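Side-chain contacts in importin-95 (Chaetomium thermophilum, PDB 4XRI), which probably acts as a nuclear transport receptor of the importin-beta family, carrying protein cargo into the nucleus and interacting with a small GTPase: residues R444-C449 with A488-G493; H458-I463 with T503-Q508. The protein carries 2 engineered substitutions. All blocks are in the same frame, centred on the assembly; numbering follows the deposited sequence.

Contact 1. Residues R444-C449 with A488-G493; sequences RITEAC and AERFAG
Thr446 and Arg490 meet along their aliphatic parts, sliding past each other in opposite directions between the last turn of helix 477-490 and the end of helix 432-449. The enclosed side of the contact is here, at a buried threonine. The methyl CG2 of Thr446 lies 4.0 Å from Arg490 CG, and the same methylene rests 3.7 Å from the carbonyl oxygen, Thr446 O. With its methyl anti to the backbone N, the Thr446 side chain offers that methyl rather than its hydroxyl to the arginine, while OG1 is hydrogen-bonded to Leu442 O, one turn back in its own helix. The side chain of Thr446 also touches Ile487 of helix 477-490.

The solvent side belongs to Arg490, which is exposed. Its chain turns sharply at the second torsion (chi2 -64°), which swings the guanidinium from the methyl toward the neighbouring helix backbone. One face of that flat group then lies over Glu447 O, which stands 3.4 Å above its plane and is displaced toward the rim; the nearest nitrogen, Arg490 NH2, is 3.5 Å from Glu447 O. No hydrogen bond results, because the oxygen is above the group. Nor is there a salt bridge: Glu447 OE1 and Arg490 NH2 remain 5.6 Å apart, so any attraction between the charges would probably act only at longer range.

A buried threonine methyl giving way to a solvent-facing arginine laid across a helix backbone thus joins two helices that run in broadly the same direction, with helix 455-472 between them in sequence, an arrangement characteristic of the stacked helices of a HEAT-repeat solenoid.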
# COMPACT_ATOMS: atom_id res chain seq x y z
N ARG A 444 -2.93 -14.73 -15.91
CA ARG A 444 -1.67 -14.05 -16.20
C ARG A 444 -1.50 -13.85 -17.70
O ARG A 444 -1.08 -12.78 -18.15
CB ARG A 444 -0.49 -14.83 -15.63
CG ARG A 444 -0.39 -14.81 -14.11
CD ARG A 444 0.30 -13.54 -13.62
NE ARG A 444 1.72 -13.51 -13.97
CZ ARG A 444 2.56 -12.56 -13.59
NH1 ARG A 444 2.13 -11.55 -12.85
NH2 ARG A 444 3.83 -12.61 -13.96
N ILE A 445 -1.83 -14.88 -18.46
CA ILE A 445 -1.70 -14.84 -19.92
C ILE A 445 -2.63 -13.82 -20.55
O ILE A 445 -2.20 -12.98 -21.35
CB ILE A 445 -1.98 -16.23 -20.53
CG1 ILE A 445 -0.78 -17.15 -20.31
CG2 ILE A 445 -2.27 -16.11 -22.02
CD1 ILE A 445 -0.92 -18.48 -20.98
N THR A 446 -3.91 -13.88 -20.19
CA THR A 446 -4.90 -12.93 -20.68
C THR A 446 -4.49 -11.50 -20.34
O THR A 446 -4.56 -10.60 -21.18
CB THR A 446 -6.29 -13.20 -20.09
OG1 THR A 446 -6.73 -14.51 -20.47
CG2 THR A 446 -7.29 -12.17 -20.59
N GLU A 447 -4.07 -11.30 -19.10
CA GLU A 447 -3.70 -9.98 -18.60
C GLU A 447 -2.54 -9.37 -19.37
O GLU A 447 -2.58 -8.20 -19.75
CB GLU A 447 -3.34 -10.07 -17.11
CG GLU A 447 -2.99 -8.75 -16.46
CD GLU A 447 -2.62 -8.91 -15.00
OE1 GLU A 447 -3.16 -8.16 -14.16
OE2 GLU A 447 -1.79 -9.79 -14.69
N ALA A 448 -1.51 -10.18 -19.60
CA ALA A 448 -0.28 -9.68 -20.22
C ALA A 448 -0.31 -9.77 -21.74
O ALA A 448 0.27 -8.93 -22.42
CB ALA A 448 0.92 -10.45 -19.68
N CYS A 449 -0.99 -10.78 -22.28
CA CYS A 449 -0.93 -11.04 -23.71
C CYS A 449 -2.27 -11.44 -24.32
O CYS A 449 -2.34 -12.42 -25.06
CB CYS A 449 0.10 -12.13 -24.01
SG CYS A 449 1.75 -11.83 -23.33
N ALA A 488 -12.87 -10.29 -19.56
CA ALA A 488 -13.92 -9.29 -19.73
C ALA A 488 -13.33 -7.91 -19.96
O ALA A 488 -13.85 -7.12 -20.76
CB ALA A 488 -14.84 -9.28 -18.52
N GLU A 489 -12.23 -7.61 -19.28
CA GLU A 489 -11.55 -6.33 -19.42
C GLU A 489 -10.85 -6.21 -20.78
O GLU A 489 -10.84 -5.14 -21.38
CB GLU A 489 -10.53 -6.14 -18.30
CG GLU A 489 -11.14 -5.86 -16.94
CD GLU A 489 -10.11 -5.88 -15.82
OE1 GLU A 489 -8.91 -6.04 -16.12
OE2 GLU A 489 -10.51 -5.73 -14.64
N ARG A 490 -10.26 -7.31 -21.24
CA ARG A 490 -9.44 -7.29 -22.45
C ARG A 490 -10.25 -7.45 -23.74
O ARG A 490 -9.81 -7.01 -24.80
CB ARG A 490 -8.38 -8.39 -22.38
CG ARG A 490 -7.40 -8.24 -21.23
CD ARG A 490 -6.56 -6.98 -21.38
NE ARG A 490 -5.90 -6.63 -20.13
CZ ARG A 490 -5.03 -5.63 -20.00
NH1 ARG A 490 -4.70 -4.90 -21.06
NH2 ARG A 490 -4.47 -5.38 -18.82
N PHE A 491 -11.42 -8.07 -23.65
CA PHE A 491 -12.27 -8.26 -24.82
C PHE A 491 -13.52 -7.40 -24.74
O PHE A 491 -14.63 -7.86 -25.03
CB PHE A 491 -12.65 -9.74 -24.97
CG PHE A 491 -11.48 -10.64 -25.26
CD1 PHE A 491 -11.15 -10.96 -26.57
CD2 PHE A 491 -10.72 -11.17 -24.23
CE1 PHE A 491 -10.08 -11.79 -26.84
CE2 PHE A 491 -9.65 -12.00 -24.50
CZ PHE A 491 -9.32 -12.31 -25.80
N ALA A 492 -13.34 -6.15 -24.35
CA ALA A 492 -14.46 -5.24 -24.10
C ALA A 492 -14.95 -4.57 -25.38
O ALA A 492 -16.10 -4.11 -25.45
CB ALA A 492 -14.06 -4.19 -23.08
N GLY A 493 -14.09 -4.50 -26.39
CA GLY A 493 -14.44 -3.85 -27.63
C GLY A 493 -14.27 -2.34 -27.55
O GLY A 493 -13.75 -1.82 -26.57

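Contact 2. Residues H458-I463 with T503-Q508; sequences HLEPLI and TPHFNQ
His505 reaches from segment 503-508, near the start of its helix, to Leu459 and Glu460 on helix 455-472, and its imidazole supplies the whole second side of this contact. From the backbone, its CB heads toward the facing helix. CG is set beside the backbone N and anti to the carbonyl carbon (chi1 -59°), which carries the ring across the interval. Beyond CG the ring divides its neighbours. ND1 and CE1 both take the methyl of leucine, each lying 3.5 Å from Leu459 CD2. On the other branch, His505 CD2 is 3.9 Å from Glu460 CG. At the far end, His505 NE2 comes nearest to the glutamate, 3.3 Å from Glu460 CG and 3.7 Å from Glu460 CB.

Leu459 crosses the histidine at a slant and Glu460 at about a right angle. All these meetings are with carbon and no hydrogen bond forms, which makes the contact one of van der Waals packing. The glutamate chain bends at its second torsion (chi2 -80°), and its carboxylate stays apart from the ring, with Glu460 OE2 5.1 Å from His505 NE2; Glu460 OE1 instead makes a long, weak ion pair with Arg464. Leu459 is the buried member, touched also by Pro501 and Leu502. Without the imidazole, as with an alanine here, Leu459 CD2 and the Glu460 methylenes would probably lose their neighbour and a gap would open between the helices.

A single ring from one helix laid against the next but one, the two running in broadly the same direction with helix 477-490 between them in sequence, is in keeping with the side-by-side helix layers of the HEAT-repeat superhelix.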
# COMPACT_ATOMS: atom_id res chain seq x y z
N HIS A 458 -9.73 -19.72 -29.33
CA HIS A 458 -9.47 -20.08 -27.94
C HIS A 458 -10.45 -19.51 -26.91
O HIS A 458 -10.57 -20.05 -25.81
CB HIS A 458 -8.06 -19.65 -27.55
CG HIS A 458 -6.98 -20.39 -28.26
ND1 HIS A 458 -6.93 -21.77 -28.33
CD2 HIS A 458 -5.89 -19.96 -28.94
CE1 HIS A 458 -5.88 -22.15 -29.01
NE2 HIS A 458 -5.22 -21.06 -29.40
N LEU A 459 -11.15 -18.44 -27.26
CA LEU A 459 -11.98 -17.70 -26.31
C LEU A 459 -13.06 -18.57 -25.66
O LEU A 459 -13.17 -18.61 -24.43
CB LEU A 459 -12.64 -16.50 -26.99
CG LEU A 459 -13.28 -15.42 -26.12
CD1 LEU A 459 -13.07 -14.06 -26.74
CD2 LEU A 459 -14.77 -15.69 -25.92
N GLU A 460 -13.86 -19.25 -26.47
CA GLU A 460 -14.97 -20.05 -25.95
C GLU A 460 -14.50 -21.21 -25.06
O GLU A 460 -15.05 -21.39 -23.97
CB GLU A 460 -15.83 -20.59 -27.10
CG GLU A 460 -17.21 -21.09 -26.68
CD GLU A 460 -17.19 -22.49 -26.10
OE1 GLU A 460 -16.27 -23.27 -26.43
OE2 GLU A 460 -18.09 -22.82 -25.30
N PRO A 461 -13.51 -22.01 -25.50
CA PRO A 461 -13.06 -23.07 -24.59
C PRO A 461 -12.47 -22.51 -23.30
O PRO A 461 -12.71 -23.07 -22.23
CB PRO A 461 -12.00 -23.81 -25.40
CG PRO A 461 -12.34 -23.53 -26.82
CD PRO A 461 -12.85 -22.13 -26.82
N LEU A 462 -11.70 -21.44 -23.42
CA LEU A 462 -11.10 -20.79 -22.26
C LEU A 462 -12.16 -20.40 -21.24
O LEU A 462 -12.08 -20.79 -20.08
CB LEU A 462 -10.31 -19.55 -22.69
CG LEU A 462 -9.68 -18.71 -21.58
CD1 LEU A 462 -8.76 -19.56 -20.73
CD2 LEU A 462 -8.93 -17.53 -22.17
N ILE A 463 -13.16 -19.65 -21.70
CA ILE A 463 -14.26 -19.22 -20.84
C ILE A 463 -15.00 -20.42 -20.25
O ILE A 463 -15.34 -20.43 -19.07
CB ILE A 463 -15.26 -18.32 -21.61
CG1 ILE A 463 -14.91 -16.84 -21.41
CG2 ILE A 463 -16.69 -18.56 -21.17
CD1 ILE A 463 -13.88 -16.31 -22.37
N THR A 503 -19.79 -10.90 -26.37
CA THR A 503 -21.22 -10.65 -26.52
C THR A 503 -22.05 -11.91 -26.81
O THR A 503 -23.09 -12.11 -26.19
CB THR A 503 -21.50 -9.62 -27.64
OG1 THR A 503 -20.71 -8.45 -27.42
CG2 THR A 503 -22.97 -9.25 -27.66
N PRO A 504 -21.60 -12.77 -27.75
CA PRO A 504 -22.40 -13.98 -27.94
C PRO A 504 -22.31 -14.95 -26.76
O PRO A 504 -23.05 -15.93 -26.72
CB PRO A 504 -21.80 -14.61 -29.20
CG PRO A 504 -20.41 -14.11 -29.25
CD PRO A 504 -20.48 -12.71 -28.72
N HIS A 505 -21.42 -14.67 -25.81
CA HIS A 505 -21.29 -15.50 -24.61
C HIS A 505 -21.86 -14.81 -23.38
O HIS A 505 -21.91 -15.40 -22.30
CB HIS A 505 -19.82 -15.85 -24.35
CG HIS A 505 -19.16 -16.58 -25.47
ND1 HIS A 505 -18.21 -16.00 -26.28
CD2 HIS A 505 -19.30 -17.85 -25.91
CE1 HIS A 505 -17.80 -16.88 -27.18
NE2 HIS A 505 -18.45 -18.01 -26.97
N PHE A 506 -22.30 -13.56 -23.55
CA PHE A 506 -22.70 -12.72 -22.42
C PHE A 506 -23.83 -13.31 -21.58
O PHE A 506 -23.68 -13.48 -20.36
CB PHE A 506 -23.11 -11.33 -22.91
CG PHE A 506 -23.36 -10.35 -21.80
CD1 PHE A 506 -24.65 -10.07 -21.39
CD2 PHE A 506 -22.31 -9.73 -21.17
CE1 PHE A 506 -24.88 -9.17 -20.36
CE2 PHE A 506 -22.53 -8.82 -20.15
CZ PHE A 506 -23.82 -8.55 -19.74
N ASN A 507 -24.95 -13.62 -22.22
CA ASN A 507 -26.12 -14.13 -21.52
C ASN A 507 -25.84 -15.41 -20.74
O ASN A 507 -26.29 -15.58 -19.61
CB ASN A 507 -27.27 -14.36 -22.50
CG ASN A 507 -27.85 -13.06 -23.02
OD1 ASN A 507 -27.29 -11.99 -22.81
ND2 ASN A 507 -28.98 -13.15 -23.71
N GLN A 508 -25.09 -16.32 -21.36
CA GLN A 508 -24.71 -17.57 -20.71
C GLN A 508 -23.82 -17.30 -19.50
O GLN A 508 -23.98 -17.92 -18.45
CB GLN A 508 -24.00 -18.50 -21.70
CG GLN A 508 -23.59 -19.83 -21.11
CD GLN A 508 -24.77 -20.65 -20.63
OE1 GLN A 508 -25.53 -21.19 -21.42
NE2 GLN A 508 -24.93 -20.74 -19.31

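The segments lie on four successive helices, the third running on into a loop, and the two contacts interleave. From the N terminus, 444-449 opens contact 1 and 458-463 opens contact 2; the chain then returns through 488-493, closing contact 1 over 38 intervening residues, and 503-508 closes contact 2 over 39. The loops therefore cross rather than nest. Each contact skips one helix, joining 432-449 to 477-490 and 455-472 to 503-516, and their centres lie about 13 Å apart. They also touch: Phe491 CD1 packs 3.6 Å from Leu459 CD1, and Thr446 meets Leu462. Interleaved ties between alternate helices, together with this touch, join the four into one length of the solenoid.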